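Local coordinates for SnoaL-like domain-containing protein (Burkholderia thailandensis E264, PDB 3H3H), which is of unknown function but has the cone-like alpha+beta fold of the SnoaL-like and NTF2 superfamily, which often encloses a pocket for small molecules, at residues 16-21 with 77-82; 31-36 with 111-116; 73-78 with 94-99; 86-91 with 104-109. All coordinates share one frame; numbering follows the deposited sequence. Where two conformers were deposited one is given.

Contact 1: residues 16-21 with 77-82; sequences EWIDAW and FEWIAT
Phe-77 turns its ring toward Trp-21 because its CG stands anti to the carbonyl carbon (chi1 -67°), while Trp-17 reaches the same ring with CG anti to the backbone N (chi1 -173°). Phe-77 CE2 lies over one face of the Trp-21 indole, nearer its rim than its middle, and comes within 3.5 Å of Trp-21 CG. With planes at 33°, the pair is oblique rather than a regular stack. On the other indole, Trp-17 CH2 is 3.9 Å from Phe-77 CE2; these rings are closer to parallel but slid apart, centroids 5.8 Å from each other, so overlap is slight. Together the three make an aromatic cluster. Ile-18 completes the packing: its CD1 meets Phe-77 CB at 4.0 Å, lying near the plane of that ring, and its CG1 touches Trp-79 CB at 3.9 Å. The Trp-79 indole leads away from residues 16-21 toward Gln-11 and Ser-14 of the same helix, and its NE1 donates to Thr-82 OG1 (2.9 Å). The contact seats helix 7-22 against the start of strand 78-84, outermost in this chain's sheet. An unknown ligand lies near Trp-21, Tyr-33 OH meets Trp-17 NE1, and Ile-91 of strand 88-94 packs on both Trp-17 and Trp-79.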
loop_
_atom_site.group_PDB
_atom_site.type_symbol
_atom_site.label_atom_id
_atom_site.label_comp_id
_atom_site.label_asym_id
_atom_site.label_seq_id
_atom_site.Cartn_x
_atom_site.Cartn_y
_atom_site.Cartn_z
ATOM N N GLU B 16 -8.753 -4.909 14.704
ATOM C CA GLU B 16 -7.932 -5.048 15.900
ATOM C C GLU B 16 -6.837 -4.006 15.886
ATOM O O GLU B 16 -6.579 -3.422 16.915
ATOM C CB GLU B 16 -7.333 -6.448 16.035
ATOM C CG GLU B 16 -8.371 -7.484 16.180
ATOM C CD GLU B 16 -7.812 -8.910 16.263
ATOM O OE1 GLU B 16 -6.625 -9.154 16.012
ATOM O OE2 GLU B 16 -8.597 -9.818 16.526
ATOM N N TRP B 17 -6.211 -3.757 14.727
ATOM C CA TRP B 17 -5.089 -2.832 14.657
ATOM C C TRP B 17 -5.571 -1.421 14.943
ATOM O O TRP B 17 -4.961 -0.701 15.733
ATOM C CB TRP B 17 -4.442 -2.873 13.247
ATOM C CG TRP B 17 -3.223 -2.103 13.125
ATOM C CD1 TRP B 17 -1.935 -2.520 13.369
ATOM C CD2 TRP B 17 -3.123 -0.806 12.568
ATOM N NE1 TRP B 17 -1.058 -1.493 13.111
ATOM C CE2 TRP B 17 -1.750 -0.462 12.537
ATOM C CE3 TRP B 17 -4.062 0.117 12.114
ATOM C CZ2 TRP B 17 -1.303 0.782 12.096
ATOM C CZ3 TRP B 17 -3.598 1.340 11.618
ATOM C CH2 TRP B 17 -2.249 1.670 11.638
ATOM N N ILE B 18 -6.673 -1.002 14.317
ATOM C CA ILE B 18 -7.251 0.319 14.582
ATOM C C ILE B 18 -7.644 0.444 16.067
ATOM O O ILE B 18 -7.333 1.431 16.723
ATOM C CB ILE B 18 -8.466 0.564 13.703
ATOM C CG1 ILE B 18 -8.057 0.722 12.249
ATOM C CG2 ILE B 18 -9.294 1.808 14.171
ATOM C CD1 ILE B 18 -7.377 2.028 11.910
ATOM N N ASP B 19 -8.296 -0.575 16.569
ATOM C CA ASP B 19 -8.750 -0.531 17.965
ATOM C C ASP B 19 -7.567 -0.492 18.903
ATOM O O ASP B 19 -7.664 0.162 19.934
ATOM C CB ASP B 19 -9.631 -1.714 18.289
ATOM C CG ASP B 19 -11.027 -1.588 17.681
ATOM O OD1 ASP B 19 -11.366 -0.540 17.103
ATOM O OD2 ASP B 19 -11.784 -2.554 17.770
ATOM N N ALA B 20 -6.467 -1.168 18.574
ATOM C CA ALA B 20 -5.312 -1.215 19.476
ATOM C C ALA B 20 -4.661 0.174 19.563
ATOM O O ALA B 20 -4.308 0.655 20.651
ATOM C CB ALA B 20 -4.293 -2.252 19.022
ATOM N N TRP B 21 -4.496 0.819 18.420
ATOM C CA TRP B 21 -4.015 2.179 18.379
ATOM C C TRP B 21 -4.928 3.120 19.154
ATOM O O TRP B 21 -4.474 3.909 19.985
ATOM C CB TRP B 21 -3.845 2.646 16.926
ATOM C CG TRP B 21 -2.507 2.158 16.397
ATOM C CD1 TRP B 21 -2.278 1.070 15.620
ATOM C CD2 TRP B 21 -1.237 2.752 16.658
ATOM N NE1 TRP B 21 -0.950 0.953 15.369
ATOM C CE2 TRP B 21 -0.289 1.977 15.985
ATOM C CE3 TRP B 21 -0.807 3.872 17.380
ATOM C CZ2 TRP B 21 1.056 2.242 16.051
ATOM C CZ3 TRP B 21 0.554 4.144 17.413
ATOM C CH2 TRP B 21 1.454 3.338 16.730
ATOM N N PHE B 77 -7.341 7.041 15.268
ATOM C CA PHE B 77 -7.348 6.755 13.837
ATOM C C PHE B 77 -8.763 6.407 13.432
ATOM O O PHE B 77 -9.424 5.689 14.149
ATOM C CB PHE B 77 -6.518 5.534 13.548
ATOM C CG PHE B 77 -5.039 5.700 13.801
ATOM C CD1 PHE B 77 -4.449 6.961 13.953
ATOM C CD2 PHE B 77 -4.239 4.614 13.805
ATOM C CE1 PHE B 77 -3.071 7.056 14.138
ATOM C CE2 PHE B 77 -2.860 4.685 14.009
ATOM C CZ PHE B 77 -2.276 5.898 14.151
ATOM N N GLU B 78 -9.216 6.919 12.288
ATOM C CA GLU B 78 -10.521 6.510 11.739
ATOM C C GLU B 78 -10.321 5.575 10.591
ATOM O O GLU B 78 -9.794 5.978 9.560
ATOM C CB GLU B 78 -11.384 7.738 11.277
ATOM C CG GLU B 78 -12.657 7.322 10.570
ATOM C CD GLU B 78 -13.584 8.470 10.283
ATOM O OE1 GLU B 78 -13.250 9.620 10.615
ATOM O OE2 GLU B 78 -14.642 8.191 9.722
ATOM N N TRP B 79 -10.856 4.374 10.711
ATOM C CA TRP B 79 -10.766 3.375 9.647
ATOM C C TRP B 79 -11.676 3.675 8.479
ATOM O O TRP B 79 -12.889 3.788 8.654
ATOM C CB TRP B 79 -11.088 2.032 10.219
ATOM C CG TRP B 79 -10.992 0.877 9.311
ATOM C CD1 TRP B 79 -10.230 0.749 8.209
ATOM C CD2 TRP B 79 -11.670 -0.383 9.477
ATOM N NE1 TRP B 79 -10.402 -0.471 7.643
ATOM C CE2 TRP B 79 -11.287 -1.198 8.400
ATOM C CE3 TRP B 79 -12.550 -0.895 10.432
ATOM C CZ2 TRP B 79 -11.727 -2.512 8.260
ATOM C CZ3 TRP B 79 -13.036 -2.213 10.275
ATOM C CH2 TRP B 79 -12.638 -2.992 9.190
ATOM N N ILE B 80 -11.092 3.859 7.308
ATOM C CA ILE B 80 -11.848 4.126 6.072
ATOM C C ILE B 80 -12.052 2.869 5.244
ATOM O O ILE B 80 -13.197 2.491 4.987
ATOM C CB ILE B 80 -11.202 5.218 5.217
ATOM C CG1 ILE B 80 -11.128 6.525 6.019
ATOM C CG2 ILE B 80 -11.962 5.388 3.907
ATOM C CD1 ILE B 80 -10.246 7.610 5.369
ATOM N N ALA B 81 -10.982 2.165 4.879
ATOM C CA ALA B 81 -11.175 0.965 4.079
ATOM C C ALA B 81 -10.014 0.023 4.256
ATOM O O ALA B 81 -8.919 0.441 4.599
ATOM C CB ALA B 81 -11.256 1.368 2.583
ATOM N N THR B 82 -10.229 -1.250 3.954
ATOM C CA THR B 82 -9.141 -2.194 3.941
ATOM C C THR B 82 -9.161 -2.925 2.609
ATOM O O THR B 82 -10.241 -3.336 2.142
ATOM C CB THR B 82 -9.272 -3.220 5.053
ATOM O OG1 THR B 82 -8.900 -2.606 6.279
ATOM C CG2 THR B 82 -8.290 -4.336 4.833
#

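Contact 2: residues 31-36 with 111-116; sequences SHYADG and RRVVKA
Val-113 N donates to His-32 O (2.9 Å, 168° at the hydrogen), entering on a lone pair in the carbonyl plane, and Ala-34 N returns the link to Val-113 O at 2.8 Å. Flanking Tyr-33 in this way, the two bonds define a parallel beta bridge between Tyr-33 and Val-113, where the short strand 33-34 pairs with the start of strand 113-121, a strand of the NTF2-like sheet. Arg-112 adds a side-chain tie to the same loop. Its NH2 donates to Ser-31 O at 3.2 Å; the acceptor lies close to the guanidinium plane, although the donor stands above the plane of the carbonyl. A bend at chi3 (-67°) folds the arginine back over the backbone, bringing one guanidinium face onto Tyr-33 O. That carbonyl sits above the centre of the group, where no N-H points at it, and it takes its hydrogen bond from Lys-58 NZ. The other end, NH1, reaches Asp-35 through water: one molecule spans to OD1, and a second spans to the backbone N. Beyond the polar layer, the Tyr-33 and Val-113 side chains run side by side into the buried face, CD2 of the tyrosine 3.7 Å from CB of the valine. Ala-116 CB lies at the edge of the tyrosine ring, and Phe-105 backs both Tyr-33 and Val-113. Next to Val-113, Val-114 forms a classic beta bulge with Lys-115 opposite His-106, and Val-114 CG1 rests 3.7 Å from Ala-34 CB.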
loop_
_atom_site.group_PDB
_atom_site.type_symbol
_atom_site.label_atom_id
_atom_site.label_comp_id
_atom_site.label_asym_id
_atom_site.label_seq_id
_atom_site.Cartn_x
_atom_site.Cartn_y
_atom_site.Cartn_z
ATOM N N SER B 31 1.475 -6.863 19.316
ATOM C CA SER B 31 1.099 -8.265 19.240
ATOM C C SER B 31 0.859 -8.669 17.790
ATOM O O SER B 31 0.960 -9.828 17.477
ATOM C CB SER B 31 -0.148 -8.585 20.070
ATOM O OG SER B 31 -1.329 -8.090 19.462
ATOM N N HIS B 32 0.596 -7.705 16.916
ATOM C CA HIS B 32 0.281 -8.001 15.572
ATOM C C HIS B 32 1.530 -8.154 14.697
ATOM O O HIS B 32 1.387 -8.468 13.542
ATOM C CB HIS B 32 -0.566 -6.891 14.979
ATOM C CG HIS B 32 -1.917 -6.845 15.612
ATOM N ND1 HIS B 32 -2.870 -7.824 15.384
ATOM C CD2 HIS B 32 -2.406 -6.055 16.602
ATOM C CE1 HIS B 32 -3.927 -7.572 16.141
ATOM N NE2 HIS B 32 -3.667 -6.520 16.900
ATOM N N TYR B 33 2.685 -7.843 15.265
ATOM C CA TYR B 33 3.936 -7.749 14.487
ATOM C C TYR B 33 4.878 -8.877 14.840
ATOM O O TYR B 33 4.952 -9.307 15.987
ATOM C CB TYR B 33 4.604 -6.398 14.752
ATOM C CG TYR B 33 3.830 -5.188 14.230
ATOM C CD1 TYR B 33 2.739 -4.661 14.940
ATOM C CD2 TYR B 33 4.131 -4.600 13.018
ATOM C CE1 TYR B 33 2.046 -3.618 14.482
ATOM C CE2 TYR B 33 3.451 -3.537 12.542
ATOM C CZ TYR B 33 2.385 -3.021 13.270
ATOM O OH TYR B 33 1.697 -1.889 12.896
ATOM N N ALA B 34 5.603 -9.331 13.828
ATOM C CA ALA B 34 6.641 -10.315 13.968
ATOM C C ALA B 34 7.917 -9.699 14.575
ATOM O O ALA B 34 8.138 -8.503 14.481
ATOM C CB ALA B 34 6.972 -10.910 12.598
ATOM N N ASP B 35 8.707 -10.524 15.253
ATOM C CA ASP B 35 10.005 -10.070 15.689
ATOM C C ASP B 35 10.788 -9.582 14.473
ATOM O O ASP B 35 10.768 -10.195 13.399
ATOM C CB ASP B 35 10.772 -11.200 16.373
ATOM C CG ASP B 35 10.137 -11.619 17.704
ATOM O OD1 ASP B 35 9.546 -10.797 18.384
ATOM O OD2 ASP B 35 10.286 -12.794 18.071
ATOM N N GLY B 36 11.496 -8.473 14.668
ATOM C CA GLY B 36 12.310 -7.926 13.650
ATOM C C GLY B 36 11.584 -7.334 12.473
ATOM O O GLY B 36 12.171 -7.139 11.423
ATOM N N ARG B 111 1.246 -15.380 10.352
ATOM C CA ARG B 111 0.172 -14.362 10.266
ATOM C C ARG B 111 0.449 -13.024 11.042
ATOM O O ARG B 111 -0.476 -12.321 11.485
ATOM C CB ARG B 111 -1.133 -14.965 10.767
ATOM N N ARG B 112 1.706 -12.710 11.298
ATOM C CA ARG B 112 2.039 -11.445 11.881
ATOM C C ARG B 112 2.772 -10.599 10.849
ATOM O O ARG B 112 3.249 -11.098 9.827
ATOM C CB ARG B 112 2.848 -11.617 13.147
ATOM C CG ARG B 112 2.096 -12.396 14.159
ATOM C CD ARG B 112 2.472 -12.037 15.520
ATOM N NE ARG B 112 3.821 -12.404 15.858
ATOM C CZ ARG B 112 4.349 -12.140 17.051
ATOM N NH1 ARG B 112 5.585 -12.512 17.299
ATOM N NH2 ARG B 112 3.634 -11.491 17.994
ATOM N N VAL B 113 2.804 -9.300 11.108
ATOM C CA VAL B 113 3.340 -8.331 10.180
ATOM C C VAL B 113 4.862 -8.362 10.218
ATOM O O VAL B 113 5.483 -8.168 11.284
ATOM C CB VAL B 113 2.862 -6.931 10.490
ATOM C CG1 VAL B 113 3.519 -5.890 9.489
ATOM C CG2 VAL B 113 1.357 -6.833 10.403
ATOM N N VAL B 114 5.452 -8.635 9.065
ATOM C CA VAL B 114 6.907 -8.680 8.950
ATOM C C VAL B 114 7.447 -7.389 8.354
ATOM O O VAL B 114 8.634 -7.101 8.481
ATOM C CB VAL B 114 7.357 -9.896 8.133
ATOM C CG1 VAL B 114 6.991 -11.171 8.869
ATOM C CG2 VAL B 114 6.856 -9.892 6.668
ATOM N N LYS B 115 6.583 -6.641 7.645
ATOM C CA LYS B 115 6.996 -5.416 6.989
ATOM C C LYS B 115 5.770 -4.494 6.861
ATOM O O LYS B 115 4.730 -4.936 6.398
ATOM C CB LYS B 115 7.592 -5.655 5.603
ATOM C CG LYS B 115 8.132 -4.419 4.950
ATOM C CD LYS B 115 8.860 -4.790 3.652
ATOM C CE LYS B 115 9.586 -3.622 3.015
ATOM N NZ LYS B 115 10.821 -4.050 2.277
ATOM N N ALA B 116 5.914 -3.244 7.221
ATOM C CA ALA B 116 4.825 -2.271 7.077
ATOM C C ALA B 116 5.394 -1.016 6.499
ATOM O O ALA B 116 6.531 -0.675 6.789
ATOM C CB ALA B 116 4.087 -1.996 8.400
HETATM O O HOH W 1 7.109 -11.001 19.329
HETATM O O HOH W 2 7.917 -13.285 15.494
#

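Contact 3: residues 73-78 with 94-99; sequences PDLHFE and RGAKGR
Ala-96 and Leu-75 meet in the close-packed part of this contact, CB of the alanine lying 3.7 Å from CG of the leucine. The same methyl is 4.1 Å from Phe-77 CE1, and Ala-96 N approaches that ring at its edge. Leu-75 reaches round further: CD2 sits over the rim of one face of the Phe-77 ring from within its own segment, which its CG, anti to the backbone N (chi1 175°), allows. Beside this apolar patch the backbones pair. Glu-78 N donates to Arg-94 O (2.9 Å, 162°) and Arg-94 N to Glu-78 O (2.8 Å), making Glu-78 and Arg-94 an antiparallel hydrogen-bonded pair; Ala-96 CA also offers a C-H to His-76 O.

The solvent side is looser. Past their adjoining CB atoms, the extended Glu-78 and Arg-94 chains do not bring their charges together: OE1 and NH1 stay 5.0 Å apart, bridged by a water that donates to the carboxylate and accepts from the guanidinium. Another water donates to Asp-74 O and Ala-96 O, joining the loop to the type I turn from Gly-95 to Gly-98. The chemistry thus divides. Direct backbone bonds and apolar packing on the buried Leu-75 and Phe-77 fix the end of the strand pair where 78-84 begins and 88-94 finishes, whereas water mediates the outer polar groups, so the attraction between Glu-78 and Arg-94 is probably weakened by hydration.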
loop_
_atom_site.group_PDB
_atom_site.type_symbol
_atom_site.label_atom_id
_atom_site.label_comp_id
_atom_site.label_asym_id
_atom_site.label_seq_id
_atom_site.Cartn_x
_atom_site.Cartn_y
_atom_site.Cartn_z
ATOM N N PRO B 73 -1.713 12.081 23.390
ATOM C CA PRO B 73 -2.428 11.223 24.343
ATOM C C PRO B 73 -3.844 10.873 23.941
ATOM O O PRO B 73 -4.423 9.885 24.431
ATOM C CB PRO B 73 -2.401 12.054 25.646
ATOM C CG PRO B 73 -2.196 13.403 25.226
ATOM C CD PRO B 73 -1.332 13.356 24.021
ATOM N N ASP B 74 -4.397 11.656 23.038
ATOM C CA ASP B 74 -5.719 11.379 22.519
ATOM C C ASP B 74 -5.612 11.044 21.030
ATOM O O ASP B 74 -6.456 11.432 20.223
ATOM C CB ASP B 74 -6.638 12.577 22.774
ATOM C CG ASP B 74 -6.639 13.004 24.218
ATOM O OD1 ASP B 74 -6.589 14.225 24.474
ATOM O OD2 ASP B 74 -6.679 12.124 25.104
ATOM N N LEU B 75 -4.540 10.331 20.674
ATOM C CA LEU B 75 -4.352 9.815 19.333
ATOM C C LEU B 75 -5.552 8.969 18.944
ATOM O O LEU B 75 -6.041 8.154 19.723
ATOM C CB LEU B 75 -3.091 8.926 19.268
ATOM C CG LEU B 75 -2.804 8.196 17.952
ATOM C CD1 LEU B 75 -1.302 7.899 17.637
ATOM C CD2 LEU B 75 -3.553 6.835 17.890
ATOM N N HIS B 76 -6.001 9.143 17.705
ATOM C CA HIS B 76 -7.171 8.410 17.241
ATOM C C HIS B 76 -7.111 8.261 15.763
ATOM O O HIS B 76 -6.901 9.254 15.095
ATOM C CB HIS B 76 -8.412 9.200 17.615
ATOM C CG HIS B 76 -9.676 8.506 17.225
ATOM N ND1 HIS B 76 -10.186 7.449 17.943
ATOM C CD2 HIS B 76 -10.499 8.684 16.171
ATOM C CE1 HIS B 76 -11.270 6.998 17.343
ATOM N NE2 HIS B 76 -11.499 7.749 16.282
ATOM N N PHE B 77 -7.341 7.041 15.268
ATOM C CA PHE B 77 -7.348 6.755 13.837
ATOM C C PHE B 77 -8.763 6.407 13.432
ATOM O O PHE B 77 -9.424 5.689 14.149
ATOM C CB PHE B 77 -6.518 5.534 13.548
ATOM C CG PHE B 77 -5.039 5.700 13.801
ATOM C CD1 PHE B 77 -4.449 6.961 13.953
ATOM C CD2 PHE B 77 -4.239 4.614 13.805
ATOM C CE1 PHE B 77 -3.071 7.056 14.138
ATOM C CE2 PHE B 77 -2.860 4.685 14.009
ATOM C CZ PHE B 77 -2.276 5.898 14.151
ATOM N N GLU B 78 -9.216 6.919 12.288
ATOM C CA GLU B 78 -10.521 6.510 11.739
ATOM C C GLU B 78 -10.321 5.575 10.591
ATOM O O GLU B 78 -9.794 5.978 9.560
ATOM C CB GLU B 78 -11.384 7.738 11.277
ATOM C CG GLU B 78 -12.657 7.322 10.570
ATOM C CD GLU B 78 -13.584 8.470 10.283
ATOM O OE1 GLU B 78 -13.250 9.620 10.615
ATOM O OE2 GLU B 78 -14.642 8.191 9.722
ATOM N N ARG B 94 -7.782 7.701 8.512
ATOM C CA ARG B 94 -7.472 9.064 8.829
ATOM C C ARG B 94 -6.700 9.123 10.121
ATOM O O ARG B 94 -7.165 8.610 11.141
ATOM C CB ARG B 94 -8.768 9.852 8.915
ATOM C CG ARG B 94 -8.545 11.324 9.211
ATOM C CD ARG B 94 -9.888 12.026 9.018
ATOM N NE ARG B 94 -9.780 13.468 9.187
ATOM C CZ ARG B 94 -9.903 14.103 10.333
ATOM N NH1 ARG B 94 -10.154 13.451 11.460
ATOM N NH2 ARG B 94 -9.785 15.424 10.347
ATOM N N GLY B 95 -5.501 9.708 10.032
ATOM C CA GLY B 95 -4.507 9.738 11.099
ATOM C C GLY B 95 -4.882 10.616 12.263
ATOM O O GLY B 95 -5.909 11.318 12.274
ATOM N N ALA B 96 -4.028 10.512 13.280
ATOM C CA ALA B 96 -4.209 11.212 14.564
ATOM C C ALA B 96 -4.414 12.722 14.387
ATOM O O ALA B 96 -5.123 13.323 15.195
ATOM C CB ALA B 96 -3.051 10.960 15.450
ATOM N N LYS B 97 -3.821 13.317 13.338
ATOM C CA LYS B 97 -3.936 14.767 13.123
ATOM C C LYS B 97 -4.683 15.128 11.827
ATOM O O LYS B 97 -4.574 16.243 11.307
ATOM C CB LYS B 97 -2.537 15.393 13.148
ATOM C CG LYS B 97 -1.778 15.103 14.474
ATOM C CD LYS B 97 -2.525 15.684 15.632
ATOM C CE LYS B 97 -1.740 15.568 16.921
ATOM N NZ LYS B 97 -2.521 16.236 17.981
ATOM N N GLY B 98 -5.458 14.183 11.319
ATOM C CA GLY B 98 -6.309 14.461 10.190
ATOM C C GLY B 98 -5.659 14.157 8.854
ATOM O O GLY B 98 -6.251 14.339 7.814
ATOM N N ARG B 99 -4.402 13.734 8.864
ATOM C CA ARG B 99 -3.806 13.329 7.620
ATOM C C ARG B 99 -4.503 12.084 7.137
ATOM O O ARG B 99 -4.939 11.239 7.944
ATOM C CB ARG B 99 -2.362 12.871 7.794
ATOM C CG ARG B 99 -1.368 13.893 8.217
ATOM C CD ARG B 99 -0.041 13.149 8.464
ATOM N NE ARG B 99 0.974 14.142 8.774
ATOM C CZ ARG B 99 1.344 14.571 9.989
ATOM N NH1 ARG B 99 0.833 14.093 11.128
ATOM N NH2 ARG B 99 2.263 15.519 10.044
HETATM O O HOH W 3 -5.967 11.970 17.299
HETATM O O HOH W 4 -4.538 13.956 19.086
HETATM O O HOH W 5 -8.841 10.259 12.865
HETATM O O HOH W 6 -11.190 10.875 11.898
#

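Contact 4: residues 86-91 with 104-109; sequences VDSVAI and VFHFGP
Val-89 and Phe-105 exchange a pair of backbone hydrogen bonds, Val-89 N to Phe-105 O (2.9 Å) and Phe-105 N to Val-89 O (2.8 Å), while Phe-107 N donates to Asp-87 O. With the bonded pair flanked by the non-hydrogen-bonded pairs Ser-88/His-106 and Ala-90/Val-104, the register is regular and antiparallel, the segment axes 4.6 Å apart.

Among side-chain polar contacts, His-106 ND1 donates to Asp-87 OD1 at 2.9 Å. The imidazole approaches the syn side, out of the carboxylate plane, and the two planes stand 80° apart. A water links Asp-87 OD2 to Phe-107 O, so both carboxylate oxygens are engaged. Ser-88 CB lies over one face of the His-106 ring in a CH-pi contact, 4.0 Å from its centroid, while Ser-88 OG bonds to His-119 NE2 of the second subunit.

Apolar packing occupies the other face of the sheet. Ile-91 places CG1 beside its backbone N (chi1 -57°), and CD1 thereby comes to 3.5 Å from Phe-105 CE1. Val-89 CG2 meets Phe-107 CE1 at 3.8 Å. Phe-13 of helix 7-22 packs edge-to-face with both phenylalanines, whereas Val-104 meets Val-104 of the second subunit. Such a two-sided beta hairpin is characteristic of the curved sheet of NTF2-like folds, which packs a helix on one side and here a second subunit on the other.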
loop_
_atom_site.group_PDB
_atom_site.type_symbol
_atom_site.label_atom_id
_atom_site.label_comp_id
_atom_site.label_asym_id
_atom_site.label_seq_id
_atom_site.Cartn_x
_atom_site.Cartn_y
_atom_site.Cartn_z
ATOM N N VAL B 86 -1.697 -9.941 -2.066
ATOM C CA VAL B 86 -1.275 -11.356 -2.044
ATOM C C VAL B 86 -0.896 -11.770 -0.642
ATOM O O VAL B 86 -1.486 -12.670 -0.028
ATOM C CB VAL B 86 -0.108 -11.550 -3.035
ATOM C CG1 VAL B 86 0.532 -12.980 -2.944
ATOM C CG2 VAL B 86 -0.609 -11.251 -4.428
ATOM N N ASP B 87 0.084 -11.063 -0.102
ATOM C CA ASP B 87 0.545 -11.356 1.254
ATOM C C ASP B 87 0.435 -10.103 2.102
ATOM O O ASP B 87 0.988 -10.050 3.219
ATOM C CB ASP B 87 1.988 -11.849 1.238
ATOM C CG ASP B 87 3.019 -10.744 0.942
ATOM O OD1 ASP B 87 2.678 -9.572 0.630
ATOM O OD2 ASP B 87 4.216 -11.077 1.049
ATOM N N SER B 88 -0.364 -9.145 1.634
ATOM C CA SER B 88 -0.460 -7.866 2.317
ATOM C C SER B 88 -1.904 -7.385 2.454
ATOM O O SER B 88 -2.819 -7.844 1.702
ATOM C CB SER B 88 0.372 -6.822 1.613
ATOM O OG SER B 88 0.048 -6.667 0.242
ATOM N N VAL B 89 -2.085 -6.519 3.443
ATOM C CA VAL B 89 -3.336 -5.821 3.696
ATOM C C VAL B 89 -2.986 -4.350 3.665
ATOM O O VAL B 89 -1.947 -3.943 4.174
ATOM C CB VAL B 89 -3.920 -6.222 5.054
ATOM C CG1 VAL B 89 -5.082 -5.367 5.465
ATOM C CG2 VAL B 89 -4.391 -7.704 4.985
ATOM N N ALA B 90 -3.854 -3.544 3.093
ATOM C CA ALA B 90 -3.667 -2.092 3.092
ATOM C C ALA B 90 -4.781 -1.502 3.882
ATOM O O ALA B 90 -5.953 -1.773 3.586
ATOM C CB ALA B 90 -3.736 -1.525 1.659
ATOM N N ILE B 91 -4.438 -0.758 4.923
ATOM C CA ILE B 91 -5.425 -0.081 5.736
ATOM C C ILE B 91 -5.382 1.389 5.389
ATOM O O ILE B 91 -4.368 2.028 5.558
ATOM C CB ILE B 91 -5.191 -0.262 7.245
ATOM C CG1 ILE B 91 -5.174 -1.772 7.616
ATOM C CG2 ILE B 91 -6.311 0.485 8.079
ATOM C CD1 ILE B 91 -4.997 -2.016 9.166
ATOM N N VAL B 104 0.513 -0.245 4.453
ATOM C CA VAL B 104 0.543 -1.549 3.847
ATOM C C VAL B 104 1.284 -2.478 4.805
ATOM O O VAL B 104 2.417 -2.158 5.263
ATOM C CB VAL B 104 1.278 -1.513 2.531
ATOM C CG1 VAL B 104 1.315 -2.909 1.949
ATOM C CG2 VAL B 104 0.545 -0.541 1.523
ATOM N N PHE B 105 0.659 -3.639 5.062
ATOM C CA PHE B 105 1.210 -4.605 5.976
ATOM C C PHE B 105 1.425 -5.912 5.284
ATOM O O PHE B 105 0.481 -6.522 4.747
ATOM C CB PHE B 105 0.239 -4.851 7.113
ATOM C CG PHE B 105 -0.195 -3.606 7.845
ATOM C CD1 PHE B 105 -1.279 -2.836 7.413
ATOM C CD2 PHE B 105 0.441 -3.210 9.010
ATOM C CE1 PHE B 105 -1.652 -1.714 8.092
ATOM C CE2 PHE B 105 0.048 -2.066 9.708
ATOM C CZ PHE B 105 -0.991 -1.316 9.259
ATOM N N HIS B 106 2.661 -6.370 5.273
ATOM C CA HIS B 106 3.013 -7.647 4.724
ATOM C C HIS B 106 3.117 -8.653 5.834
ATOM O O HIS B 106 3.684 -8.381 6.890
ATOM C CB HIS B 106 4.329 -7.600 4.021
ATOM C CG HIS B 106 4.312 -6.737 2.816
ATOM N ND1 HIS B 106 4.064 -7.227 1.548
ATOM C CD2 HIS B 106 4.462 -5.394 2.697
ATOM C CE1 HIS B 106 4.085 -6.218 0.694
ATOM N NE2 HIS B 106 4.335 -5.098 1.357
ATOM N N PHE B 107 2.551 -9.830 5.585
ATOM C CA PHE B 107 2.480 -10.850 6.641
ATOM C C PHE B 107 3.417 -12.003 6.386
ATOM O O PHE B 107 3.666 -12.345 5.236
ATOM C CB PHE B 107 1.078 -11.405 6.783
ATOM C CG PHE B 107 0.132 -10.404 7.315
ATOM C CD1 PHE B 107 -0.424 -9.428 6.460
ATOM C CD2 PHE B 107 -0.085 -10.324 8.674
ATOM C CE1 PHE B 107 -1.249 -8.446 7.000
ATOM C CE2 PHE B 107 -0.902 -9.337 9.195
ATOM C CZ PHE B 107 -1.452 -8.420 8.362
ATOM N N GLY B 108 3.835 -12.637 7.477
ATOM C CA GLY B 108 4.751 -13.743 7.418
ATOM C C GLY B 108 4.016 -15.030 7.649
ATOM O O GLY B 108 2.789 -15.033 7.680
ATOM N N PRO B 109 4.782 -16.130 7.805
ATOM C CA PRO B 109 4.235 -17.454 8.005
ATOM C C PRO B 109 3.296 -17.513 9.177
ATOM O O PRO B 109 2.280 -18.194 9.084
ATOM C CB PRO B 109 5.481 -18.323 8.285
ATOM C CG PRO B 109 6.591 -17.609 7.664
ATOM C CD PRO B 109 6.257 -16.141 7.753
HETATM O O HOH W 7 5.309 -11.231 3.375
#

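Overall arrangement
Contacts 1, 2 and 4 all reach the six-stranded mixed sheet. Contact 1 sets helix 7-22 on strand 78-84, contact 4 pairs strands 88-94 and 100-107, and contact 2 lies at the start of strand 113-121. Contacts 2 and 4 have centres about 9 Å apart and join through backbone bonds between His-106 and the bulge at 114-115. Contact 3, at the end of the 78-84/88-94 pair beside loops 73-77 and 95-99, shares Phe-77 and Glu-78 with contact 1, but its centre is about 22 Å from those of contacts 2 and 4, across the chain's centre. Along the sequence, contacts 3 and 4 alternate within the loop closed by contact 2. Distant parts of the chain thereby converge on one helix-covered sheet.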